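Local coordinates for protein ketol-acid reductoisomerase (uncultured archaeon GZfos26G2, PDB 4XDY) that catalyses the magnesium-dependent rearrangement of (S)-2-acetolactate and its NADH-driven reduction to (R)-2,3-dihydroxyisovalerate in branched-chain amino acid biosynthesis, at residues 110-118 against 188-196; 145-155 against 169-177. One frame throughout, in Å; residues are numbered along the deposited sequence. Where two conformers were deposited one is given.

Interaction 1 (110-118 against 188-196). With MG (magnesium ion), chain D; MG (magnesium ion), chain C; NAI (1,4-dihydronicotinamide adenine dinucleotide), chain E; HIO (N-hydroxy-N-isopropyloxamic acid), chain H.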
loop_
_atom_site.group_PDB
_atom_site.type_symbol
_atom_site.label_atom_id
_atom_site.label_comp_id
_atom_site.label_asym_id
_atom_site.label_seq_id
_atom_site.Cartn_x
_atom_site.Cartn_y
_atom_site.Cartn_z
ATOM N N PHE A 110 22.428 -16.503 -2.191
ATOM C CA PHE A 110 21.775 -15.477 -3.067
ATOM C C PHE A 110 20.513 -15.053 -2.334
ATOM O O PHE A 110 19.996 -15.798 -1.447
ATOM C CB PHE A 110 21.372 -16.023 -4.383
ATOM C CG PHE A 110 22.526 -16.462 -5.245
ATOM C CD1 PHE A 110 23.084 -17.739 -5.079
ATOM C CD2 PHE A 110 23.081 -15.609 -6.149
ATOM C CE1 PHE A 110 24.134 -18.154 -5.881
ATOM C CE2 PHE A 110 24.136 -16.002 -6.957
ATOM C CZ PHE A 110 24.655 -17.275 -6.841
ATOM N N SER A 111 19.935 -13.917 -2.740
ATOM C CA SER A 111 18.600 -13.571 -2.290
ATOM C C SER A 111 17.582 -13.504 -3.408
ATOM O O SER A 111 16.463 -13.083 -3.166
ATOM C CB SER A 111 18.554 -12.314 -1.465
ATOM O OG SER A 111 19.123 -12.511 -0.165
ATOM N N HIS A 112 17.936 -14.026 -4.573
ATOM C CA HIS A 112 17.014 -14.200 -5.689
ATOM C C HIS A 112 17.632 -15.318 -6.501
ATOM O O HIS A 112 18.882 -15.294 -6.739
ATOM C CB HIS A 112 16.981 -12.915 -6.520
ATOM C CG HIS A 112 16.044 -12.944 -7.684
ATOM N ND1 HIS A 112 14.818 -13.631 -7.714
ATOM C CD2 HIS A 112 16.167 -12.336 -8.898
ATOM C CE1 HIS A 112 14.216 -13.361 -8.876
ATOM N NE2 HIS A 112 15.016 -12.574 -9.598
ATOM N N GLY A 113 16.772 -16.210 -6.989
ATOM C CA GLY A 113 17.229 -17.382 -7.770
ATOM C C GLY A 113 17.683 -17.215 -9.212
ATOM O O GLY A 113 18.155 -18.203 -9.824
ATOM N N PHE A 114 17.523 -15.964 -9.742
ATOM C CA PHE A 114 17.647 -15.679 -11.199
ATOM C C PHE A 114 18.915 -16.345 -11.771
ATOM O O PHE A 114 18.841 -17.160 -12.708
ATOM C CB PHE A 114 17.644 -14.161 -11.437
ATOM C CG PHE A 114 17.630 -13.740 -12.859
ATOM C CD1 PHE A 114 18.809 -13.664 -13.620
ATOM C CD2 PHE A 114 16.440 -13.367 -13.484
ATOM C CE1 PHE A 114 18.790 -13.259 -14.944
ATOM C CE2 PHE A 114 16.433 -12.962 -14.822
ATOM C CZ PHE A 114 17.605 -12.908 -15.535
ATOM N N ASN A 115 20.075 -15.987 -11.210
ATOM C CA ASN A 115 21.334 -16.388 -11.866
ATOM C C ASN A 115 21.610 -17.860 -11.820
ATOM O O ASN A 115 22.190 -18.432 -12.782
ATOM C CB ASN A 115 22.481 -15.557 -11.366
ATOM C CG ASN A 115 22.489 -14.144 -11.998
ATOM O OD1 ASN A 115 22.295 -14.019 -13.216
ATOM N ND2 ASN A 115 22.634 -13.134 -11.217
ATOM N N ILE A 116 21.214 -18.479 -10.723
ATOM C CA ILE A 116 21.326 -19.956 -10.620
ATOM C C ILE A 116 20.273 -20.656 -11.478
ATOM O O ILE A 116 20.573 -21.542 -12.284
ATOM C CB ILE A 116 21.266 -20.436 -9.143
ATOM C CG1 ILE A 116 22.517 -20.019 -8.366
ATOM C CG2 ILE A 116 20.932 -21.914 -9.081
ATOM C CD1 ILE A 116 23.776 -20.716 -8.875
ATOM N N CYS A 117 19.027 -20.187 -11.370
ATOM C CA CYS A 117 17.922 -20.750 -12.145
ATOM C C CYS A 117 18.176 -20.738 -13.656
ATOM O O CYS A 117 17.931 -21.748 -14.340
ATOM C CB CYS A 117 16.648 -19.914 -11.868
ATOM S SG CYS A 117 15.195 -20.430 -12.809
ATOM N N PHE A 118 18.591 -19.587 -14.190
ATOM C CA PHE A 118 18.824 -19.440 -15.608
ATOM C C PHE A 118 20.202 -19.821 -16.014
ATOM O O PHE A 118 20.594 -19.612 -17.174
ATOM C CB PHE A 118 18.363 -18.065 -16.103
ATOM C CG PHE A 118 16.887 -17.822 -15.883
ATOM C CD1 PHE A 118 15.954 -18.609 -16.524
ATOM C CD2 PHE A 118 16.456 -16.806 -15.037
ATOM C CE1 PHE A 118 14.588 -18.413 -16.349
ATOM C CE2 PHE A 118 15.087 -16.605 -14.842
ATOM C CZ PHE A 118 14.156 -17.408 -15.496
ATOM N N PHE A 188 15.007 -23.099 -6.079
ATOM C CA PHE A 188 15.583 -21.884 -6.659
ATOM C C PHE A 188 14.658 -21.407 -7.843
ATOM O O PHE A 188 14.414 -20.206 -7.983
ATOM C CB PHE A 188 16.931 -22.179 -7.213
ATOM C CG PHE A 188 18.051 -21.708 -6.335
ATOM C CD1 PHE A 188 18.399 -22.417 -5.199
ATOM C CD2 PHE A 188 18.767 -20.511 -6.620
ATOM C CE1 PHE A 188 19.481 -21.994 -4.406
ATOM C CE2 PHE A 188 19.850 -20.122 -5.865
ATOM C CZ PHE A 188 20.171 -20.860 -4.712
ATOM N N GLU A 189 14.116 -22.364 -8.584
ATOM C CA GLU A 189 13.341 -22.072 -9.784
ATOM C C GLU A 189 11.992 -21.495 -9.336
ATOM O O GLU A 189 11.460 -20.570 -9.941
ATOM C CB GLU A 189 13.249 -23.327 -10.666
ATOM C CG GLU A 189 14.619 -23.791 -11.251
ATOM C CD GLU A 189 15.649 -24.451 -10.256
ATOM O OE1 GLU A 189 15.155 -25.025 -9.193
ATOM O OE2 GLU A 189 16.964 -24.287 -10.507
ATOM N N GLN A 190 11.394 -22.056 -8.312
ATOM C CA GLN A 190 10.144 -21.518 -7.830
ATOM C C GLN A 190 10.204 -20.089 -7.373
ATOM O O GLN A 190 9.328 -19.313 -7.697
ATOM C CB GLN A 190 9.510 -22.324 -6.707
ATOM C CG GLN A 190 8.979 -23.698 -7.054
ATOM C CD GLN A 190 8.478 -24.293 -5.751
ATOM O OE1 GLN A 190 9.274 -24.795 -4.968
ATOM N NE2 GLN A 190 7.198 -24.084 -5.452
ATOM N N GLU A 191 11.180 -19.780 -6.541
ATOM C CA GLU A 191 11.411 -18.402 -6.122
ATOM C C GLU A 191 11.593 -17.483 -7.292
ATOM O O GLU A 191 10.950 -16.435 -7.344
ATOM C CB GLU A 191 12.608 -18.248 -5.210
ATOM C CG GLU A 191 12.626 -16.874 -4.527
ATOM C CD GLU A 191 13.284 -15.719 -5.326
ATOM O OE1 GLU A 191 14.037 -15.986 -6.272
ATOM O OE2 GLU A 191 12.969 -14.598 -4.916
ATOM N N THR A 192 12.376 -17.909 -8.285
ATOM C CA THR A 192 12.738 -17.041 -9.349
ATOM C C THR A 192 11.476 -16.640 -10.095
ATOM O O THR A 192 11.226 -15.470 -10.404
ATOM C CB THR A 192 13.696 -17.729 -10.319
ATOM O OG1 THR A 192 14.923 -18.081 -9.616
ATOM C CG2 THR A 192 14.004 -16.793 -11.457
ATOM N N TYR A 193 10.642 -17.638 -10.390
ATOM C CA TYR A 193 9.480 -17.358 -11.213
ATOM C C TYR A 193 8.415 -16.579 -10.515
ATOM O O TYR A 193 7.862 -15.611 -11.099
ATOM C CB TYR A 193 8.881 -18.675 -11.752
ATOM C CG TYR A 193 9.832 -19.592 -12.477
ATOM C CD1 TYR A 193 10.875 -19.116 -13.253
ATOM C CD2 TYR A 193 9.629 -20.974 -12.428
ATOM C CE1 TYR A 193 11.754 -19.972 -13.921
ATOM C CE2 TYR A 193 10.493 -21.846 -13.101
ATOM C CZ TYR A 193 11.529 -21.364 -13.872
ATOM O OH TYR A 193 12.380 -22.199 -14.538
ATOM N N GLU A 194 8.131 -16.912 -9.280
ATOM C CA GLU A 194 7.064 -16.212 -8.523
ATOM C C GLU A 194 7.493 -14.763 -8.290
ATOM O O GLU A 194 6.683 -13.854 -8.336
ATOM C CB GLU A 194 6.711 -16.918 -7.230
ATOM C CG GLU A 194 7.771 -16.950 -6.155
ATOM C CD GLU A 194 7.887 -15.679 -5.367
ATOM O OE1 GLU A 194 8.957 -15.490 -4.726
ATOM O OE2 GLU A 194 6.861 -14.898 -5.271
ATOM N N ASP A 195 8.784 -14.599 -8.024
ATOM C CA ASP A 195 9.354 -13.266 -7.685
ATOM C C ASP A 195 9.265 -12.327 -8.894
ATOM O O ASP A 195 8.804 -11.210 -8.778
ATOM C CB ASP A 195 10.790 -13.408 -7.236
ATOM C CG ASP A 195 11.347 -12.087 -6.715
ATOM O OD1 ASP A 195 10.984 -11.722 -5.579
ATOM O OD2 ASP A 195 12.042 -11.425 -7.524
ATOM N N LEU A 196 9.736 -12.812 -10.008
ATOM C CA LEU A 196 9.681 -12.076 -11.265
ATOM C C LEU A 196 8.243 -11.743 -11.622
ATOM O O LEU A 196 7.917 -10.590 -11.891
ATOM C CB LEU A 196 10.350 -12.843 -12.346
ATOM C CG LEU A 196 11.878 -12.969 -12.312
ATOM C CD1 LEU A 196 12.339 -13.822 -13.462
ATOM C CD2 LEU A 196 12.617 -11.635 -12.417
HETATM MG MG MG D . 10.569 -9.946 -4.737
HETATM MG MG MG C . 12.874 -9.535 -7.514
HETATM P PA NAI E . 21.893 -3.013 -5.539
HETATM O O1A NAI E . 21.439 -2.614 -6.952
HETATM O O2A NAI E . 21.456 -2.228 -4.381
HETATM O O5B NAI E . 23.481 -3.256 -5.662
HETATM C C5B NAI E . 24.266 -3.536 -4.468
HETATM C C4B NAI E . 25.612 -2.756 -4.569
HETATM O O4B NAI E . 26.313 -3.359 -5.651
HETATM C C3B NAI E . 25.563 -1.245 -4.919
HETATM O O3B NAI E . 25.191 -0.537 -3.735
HETATM C C2B NAI E . 26.961 -0.995 -5.446
HETATM O O2B NAI E . 27.804 -0.658 -4.343
HETATM C C1B NAI E . 27.326 -2.388 -6.019
HETATM N N9A NAI E . 27.401 -2.353 -7.470
HETATM C C8A NAI E . 26.425 -1.762 -8.281
HETATM N N7A NAI E . 26.786 -1.890 -9.551
HETATM C C5A NAI E . 27.990 -2.520 -9.559
HETATM C C6A NAI E . 28.934 -2.920 -10.585
HETATM N N6A NAI E . 28.706 -2.682 -11.885
HETATM N N1A NAI E . 30.062 -3.597 -10.242
HETATM C C2A NAI E . 30.346 -3.836 -8.945
HETATM N N3A NAI E . 29.556 -3.514 -7.936
HETATM C C4A NAI E . 28.374 -2.839 -8.184
HETATM O O3 NAI E . 21.395 -4.615 -5.334
HETATM P PN NAI E . 19.939 -5.021 -4.636
HETATM O O1N NAI E . 18.805 -4.308 -5.344
HETATM O O2N NAI E . 20.121 -4.832 -3.189
HETATM O O5D NAI E . 19.904 -6.506 -5.183
HETATM C C5D NAI E . 20.747 -7.516 -4.535
HETATM C C4D NAI E . 20.160 -8.959 -4.742
HETATM O O4D NAI E . 18.989 -8.962 -3.902
HETATM C C3D NAI E . 19.652 -9.280 -6.135
HETATM O O3D NAI E . 19.843 -10.671 -6.416
HETATM C C2D NAI E . 18.138 -8.961 -6.113
HETATM O O2D NAI E . 17.332 -9.623 -7.085
HETATM C C1D NAI E . 17.809 -9.373 -4.693
HETATM N N1N NAI E . 16.637 -8.787 -4.033
HETATM C C2N NAI E . 16.550 -7.442 -3.950
HETATM C C3N NAI E . 15.506 -6.852 -3.330
HETATM C C7N NAI E . 15.501 -5.430 -3.169
HETATM O O7N NAI E . 16.135 -4.576 -3.863
HETATM N N7N NAI E . 14.949 -5.041 -2.048
HETATM C C4N NAI E . 14.492 -7.698 -2.736
HETATM C C5N NAI E . 14.764 -9.102 -2.668
HETATM C C6N NAI E . 15.825 -9.596 -3.358
HETATM C C1 HIO H . 13.135 -6.986 -6.294
HETATM O O11 HIO H . 13.633 -7.650 -7.241
HETATM O O12 HIO H . 13.474 -5.835 -5.866
HETATM C C2 HIO H . 12.063 -7.807 -5.575
HETATM O O2 HIO H . 12.048 -9.048 -5.783
HETATM N N3 HIO H . 11.095 -7.269 -4.857
HETATM O O3 HIO H . 10.342 -8.116 -3.932
HETATM C C4 HIO H . 10.772 -5.875 -4.874
HETATM C C41 HIO H . 9.261 -5.725 -5.087
HETATM C C42 HIO H . 11.272 -5.310 -3.550
HETATM O O HOH W 1 14.096 -12.294 -4.537
HETATM O O HOH W 2 17.647 -24.208 -13.143
HETATM O O HOH W 3 9.153 -9.656 -6.275
HETATM O O HOH W 4 13.767 -9.794 -9.371
HETATM O O HOH W 5 14.602 -10.379 -6.524
HETATM O O HOH W 6 12.036 -10.718 -3.299
HETATM O O HOH W 7 9.007 -10.872 -3.528
#
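His-112, the predicted active-site residue, meets Glu-191 and Asp-195 of helix 188-196 beside the cofactor and the metals. Its CB lies 3.4 Å from O2D of NAI, which CG and CD2 also approach (CD2 at 3.5 Å). With CG anti to the backbone N (chi1 -179°), the imidazole turns toward 188-196, and ND1 donates to Glu-191 OE1 at 2.9 Å. That bond uses the syn lone pair of OE1, with ring and carboxylate planes 84° apart. CE1 is 3.2 Å from Asp-195 OD2, and NE2 lies 3.8 Å from Leu-196 CD2, at the ring edge.

Glu-191 OE1 is gripped twice, since Gly-113 N also donates to it (2.8 Å), from above the carboxylate plane; a carboxylate oxygen, rich in lone-pair density, suits two N-H donors. Gly-113 must lack a CB, which would collide with Thr-192 OG1 and Phe-188 O. Asp-195 gives one oxygen to each magnesium ion; Glu-199 joins OD2 at one, and OD1 also bonds Lys-135, which salt-bridges Glu-191 OE2.

Ile-116 CB packs on Phe-188 CD2 (3.6 Å). The contact joins the Rossmann domain to the C-terminal knotted domain: Phe-188 reaches strands 128-134 and 153-157, Phe-114 and Phe-118 helix 290-300.

Interaction 2 (145-155 against 169-177)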
loop_
_atom_site.group_PDB
_atom_site.type_symbol
_atom_site.label_atom_id
_atom_site.label_comp_id
_atom_site.label_asym_id
_atom_site.label_seq_id
_atom_site.Cartn_x
_atom_site.Cartn_y
_atom_site.Cartn_z
ATOM N N TYR A 145 12.724 -5.337 11.104
ATOM C CA TYR A 145 13.613 -5.951 12.071
ATOM C C TYR A 145 13.764 -5.019 13.302
ATOM O O TYR A 145 13.618 -5.461 14.446
ATOM C CB TYR A 145 14.970 -6.187 11.422
ATOM C CG TYR A 145 16.026 -6.733 12.335
ATOM C CD1 TYR A 145 16.684 -5.901 13.236
ATOM C CD2 TYR A 145 16.348 -8.051 12.340
ATOM C CE1 TYR A 145 17.652 -6.408 14.127
ATOM C CE2 TYR A 145 17.302 -8.568 13.205
ATOM C CZ TYR A 145 17.978 -7.704 14.083
ATOM O OH TYR A 145 18.961 -8.224 14.927
ATOM N N LEU A 146 13.925 -3.736 13.032
ATOM C CA LEU A 146 14.126 -2.742 14.118
ATOM C C LEU A 146 12.850 -2.593 14.922
ATOM O O LEU A 146 12.911 -2.291 16.103
ATOM C CB LEU A 146 14.538 -1.413 13.545
ATOM C CG LEU A 146 16.014 -1.439 13.040
ATOM C CD1 LEU A 146 16.317 -0.093 12.405
ATOM C CD2 LEU A 146 17.021 -1.799 14.156
ATOM N N GLU A 147 11.693 -2.833 14.295
ATOM C CA GLU A 147 10.425 -2.807 14.996
ATOM C C GLU A 147 10.056 -4.046 15.796
ATOM O O GLU A 147 8.971 -4.061 16.364
ATOM C CB GLU A 147 9.289 -2.480 14.018
ATOM C CG GLU A 147 9.259 -0.992 13.660
ATOM C CD GLU A 147 8.455 -0.696 12.409
ATOM O OE1 GLU A 147 7.830 -1.640 11.870
ATOM O OE2 GLU A 147 8.468 0.458 11.948
ATOM N N GLY A 148 10.899 -5.075 15.838
ATOM C CA GLY A 148 10.592 -6.297 16.606
ATOM C C GLY A 148 9.845 -7.358 15.811
ATOM O O GLY A 148 9.419 -8.378 16.332
ATOM N N PHE A 149 9.705 -7.123 14.504
ATOM C CA PHE A 149 9.002 -8.037 13.598
ATOM C C PHE A 149 10.042 -8.506 12.531
ATOM O O PHE A 149 11.242 -8.788 12.868
ATOM C CB PHE A 149 7.724 -7.371 13.086
ATOM C CG PHE A 149 6.777 -8.280 12.321
ATOM C CD1 PHE A 149 6.497 -9.589 12.770
ATOM C CD2 PHE A 149 6.203 -7.849 11.104
ATOM C CE1 PHE A 149 5.614 -10.401 12.035
ATOM C CE2 PHE A 149 5.341 -8.674 10.402
ATOM C CZ PHE A 149 5.065 -9.942 10.863
ATOM N N GLY A 150 9.586 -8.719 11.285
ATOM C CA GLY A 150 10.410 -9.398 10.301
ATOM C C GLY A 150 9.607 -9.435 8.992
ATOM O O GLY A 150 8.433 -9.104 9.010
ATOM N N VAL A 151 10.256 -9.803 7.880
ATOM C CA VAL A 151 9.552 -9.922 6.567
ATOM C C VAL A 151 9.502 -11.375 6.225
ATOM O O VAL A 151 10.445 -12.139 6.593
ATOM C CB VAL A 151 10.211 -9.068 5.454
ATOM C CG1 VAL A 151 10.064 -7.613 5.854
ATOM C CG2 VAL A 151 11.630 -9.510 5.277
ATOM N N PRO A 152 8.503 -11.762 5.427
ATOM C CA PRO A 152 8.456 -13.161 4.972
ATOM C C PRO A 152 9.645 -13.521 4.072
ATOM O O PRO A 152 10.241 -12.668 3.430
ATOM C CB PRO A 152 7.135 -13.268 4.178
ATOM C CG PRO A 152 6.302 -12.120 4.640
ATOM C CD PRO A 152 7.320 -11.016 4.935
ATOM N N GLY A 153 10.021 -14.789 4.090
ATOM C CA GLY A 153 11.102 -15.298 3.240
ATOM C C GLY A 153 10.940 -16.663 2.625
ATOM O O GLY A 153 10.134 -17.486 3.095
ATOM N N LEU A 154 11.701 -16.904 1.584
ATOM C CA LEU A 154 11.728 -18.161 0.855
ATOM C C LEU A 154 13.146 -18.695 0.963
ATOM O O LEU A 154 14.158 -17.939 0.762
ATOM C CB LEU A 154 11.363 -17.959 -0.631
ATOM C CG LEU A 154 9.869 -18.074 -0.943
ATOM C CD1 LEU A 154 8.932 -17.297 -0.108
ATOM C CD2 LEU A 154 9.622 -17.740 -2.432
ATOM N N VAL A 155 13.264 -19.995 1.293
ATOM C CA VAL A 155 14.560 -20.607 1.460
ATOM C C VAL A 155 14.691 -21.814 0.551
ATOM O O VAL A 155 13.840 -22.694 0.550
ATOM C CB VAL A 155 14.809 -20.984 2.932
ATOM C CG1 VAL A 155 16.081 -21.813 3.086
ATOM C CG2 VAL A 155 14.863 -19.770 3.791
ATOM N N ALA A 169 21.168 -21.906 5.728
ATOM C CA ALA A 169 20.150 -21.002 5.071
ATOM C C ALA A 169 19.052 -20.658 6.044
ATOM O O ALA A 169 18.756 -19.492 6.311
ATOM C CB ALA A 169 19.656 -21.614 3.760
ATOM N N LEU A 170 18.473 -21.670 6.730
ATOM C CA LEU A 170 17.391 -21.369 7.645
ATOM C C LEU A 170 17.877 -20.489 8.800
ATOM O O LEU A 170 17.155 -19.608 9.301
ATOM C CB LEU A 170 16.692 -22.653 8.169
ATOM C CG LEU A 170 15.928 -23.462 7.131
ATOM C CD1 LEU A 170 15.524 -24.799 7.730
ATOM C CD2 LEU A 170 14.633 -22.787 6.667
ATOM N N ALA A 171 19.096 -20.789 9.250
ATOM C CA ALA A 171 19.661 -20.111 10.405
ATOM C C ALA A 171 19.780 -18.626 10.073
ATOM O O ALA A 171 19.471 -17.769 10.891
ATOM C CB ALA A 171 20.999 -20.678 10.747
ATOM N N MET A 172 20.223 -18.358 8.852
ATOM C CA MET A 172 20.356 -16.951 8.392
ATOM C C MET A 172 19.010 -16.222 8.499
ATOM O O MET A 172 18.942 -15.077 8.977
ATOM C CB MET A 172 20.947 -16.931 6.972
ATOM C CG MET A 172 22.401 -17.171 6.879
ATOM S SD MET A 172 22.970 -17.307 5.201
ATOM C CE MET A 172 22.879 -15.548 4.703
ATOM N N THR A 173 17.912 -16.896 8.127
ATOM C CA THR A 173 16.597 -16.236 8.144
ATOM C C THR A 173 16.084 -16.004 9.528
ATOM O O THR A 173 15.402 -15.031 9.841
ATOM C CB THR A 173 15.511 -16.978 7.331
ATOM O OG1 THR A 173 15.127 -18.197 8.003
ATOM C CG2 THR A 173 15.954 -17.214 5.851
ATOM N N LYS A 174 16.486 -16.901 10.440
ATOM C CA LYS A 174 16.097 -16.687 11.834
ATOM C C LYS A 174 16.878 -15.520 12.464
ATOM O O LYS A 174 16.301 -14.696 13.173
ATOM C CB LYS A 174 16.329 -17.977 12.654
ATOM C CG LYS A 174 15.861 -17.717 14.109
ATOM C CD LYS A 174 15.892 -18.897 15.042
ATOM C CE LYS A 174 15.288 -18.426 16.388
ATOM N NZ LYS A 174 14.975 -19.685 17.065
ATOM N N ALA A 175 18.181 -15.501 12.233
ATOM C CA ALA A 175 19.056 -14.401 12.705
ATOM C C ALA A 175 18.580 -13.010 12.134
ATOM O O ALA A 175 18.674 -11.959 12.787
ATOM C CB ALA A 175 20.467 -14.659 12.326
ATOM N N MET A 176 18.043 -13.038 10.902
ATOM C CA MET A 176 17.439 -11.796 10.305
ATOM C C MET A 176 16.011 -11.565 10.680
ATOM O O MET A 176 15.418 -10.538 10.305
ATOM C CB MET A 176 17.640 -11.776 8.770
ATOM C CG MET A 176 19.090 -11.668 8.401
ATOM S SD MET A 176 19.513 -11.516 6.664
ATOM C CE MET A 176 19.085 -13.151 6.067
ATOM N N HIS A 177 15.451 -12.461 11.511
ATOM C CA HIS A 177 14.098 -12.331 12.074
ATOM C C HIS A 177 12.947 -12.487 11.057
ATOM O O HIS A 177 11.776 -12.133 11.336
ATOM C CB HIS A 177 13.935 -11.037 12.861
ATOM C CG HIS A 177 14.837 -10.916 14.074
ATOM N ND1 HIS A 177 14.705 -9.891 14.982
ATOM C CD2 HIS A 177 15.869 -11.677 14.517
ATOM C CE1 HIS A 177 15.622 -10.026 15.939
ATOM N NE2 HIS A 177 16.374 -11.063 15.652
HETATM O O HOH W 8 12.874 -8.098 14.817
#
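Strand 153-155 and helix 169-175 run almost antiparallel (164° between their directions, axes 9.2 Å apart), bringing Val-155 against Ala-169 at one end, while Gly-150 meets His-177 at the other. Here the helix stops in a Schellman motif, with His-177 at positive phi, and the carbonyl O of His-177 receives a CA-H...O contact from Gly-150 CA at 3.2 Å. A side chain on Gly-150 would run into that oxygen.

His-177 and Tyr-145 form an offset stack, centroids 4.2 Å apart and planes 24° from parallel. Tyr-145 CE2 sits over the centre of the imidazole, a position reached because CG stands anti to the backbone N (chi1 176°). The edge of the tyrosine ring faces Met-176 O, 3.3 Å from CD2, and its hydroxyl is bonded to Ser-38. In the plane of the imidazole, a water lies 2.6 Å from His-177 ND1 and donates to the carbonyls of Tyr-145 and Phe-149. An alanine in place of His-177 would probably leave the tyrosine ring without its stacking partner and this water with one contact fewer.

At the strand end, Val-155 packs with both branches on one side of the helix: CG1 touches Ala-169 CB and Leu-170 CD2, and CG2 presses on Thr-173 CG2 at a tight 3.5 Å. Thr-173 can offer its methyl because OG1 bonds back to Leu-170 O.

The chemistry is divided: branched and small apolar groups seal helix to sheet within this beta-alpha-beta unit, whereas at the helix terminus aromatic stacking and one shared water join backbone turns without any direct hydrogen bond between the segments.

Interaction 2 is nested within the chain loop that interaction 1 closes, and their centres lie 19 Å apart. They meet at Leu-154, on the strand of interaction 2, whose CD2 lies 3.3 Å from Glu-194 OE1 and 3.8 Å from Glu-191 CG. Lys-135 ties them further: it is bound to Glu-191, Glu-194 and Asp-195, while its backbone pairs with Pro-152. Interaction 1 borders the cofactor and both magnesium ions directly, whereas the nearest atoms of the Val-151 side chain and of NAI or HIO are about 9 Å apart, so interaction 2 is packing within the Rossmann domain that touches neither ligand. Met-227 of the second subunit packs on both Leu-154 and Glu-194.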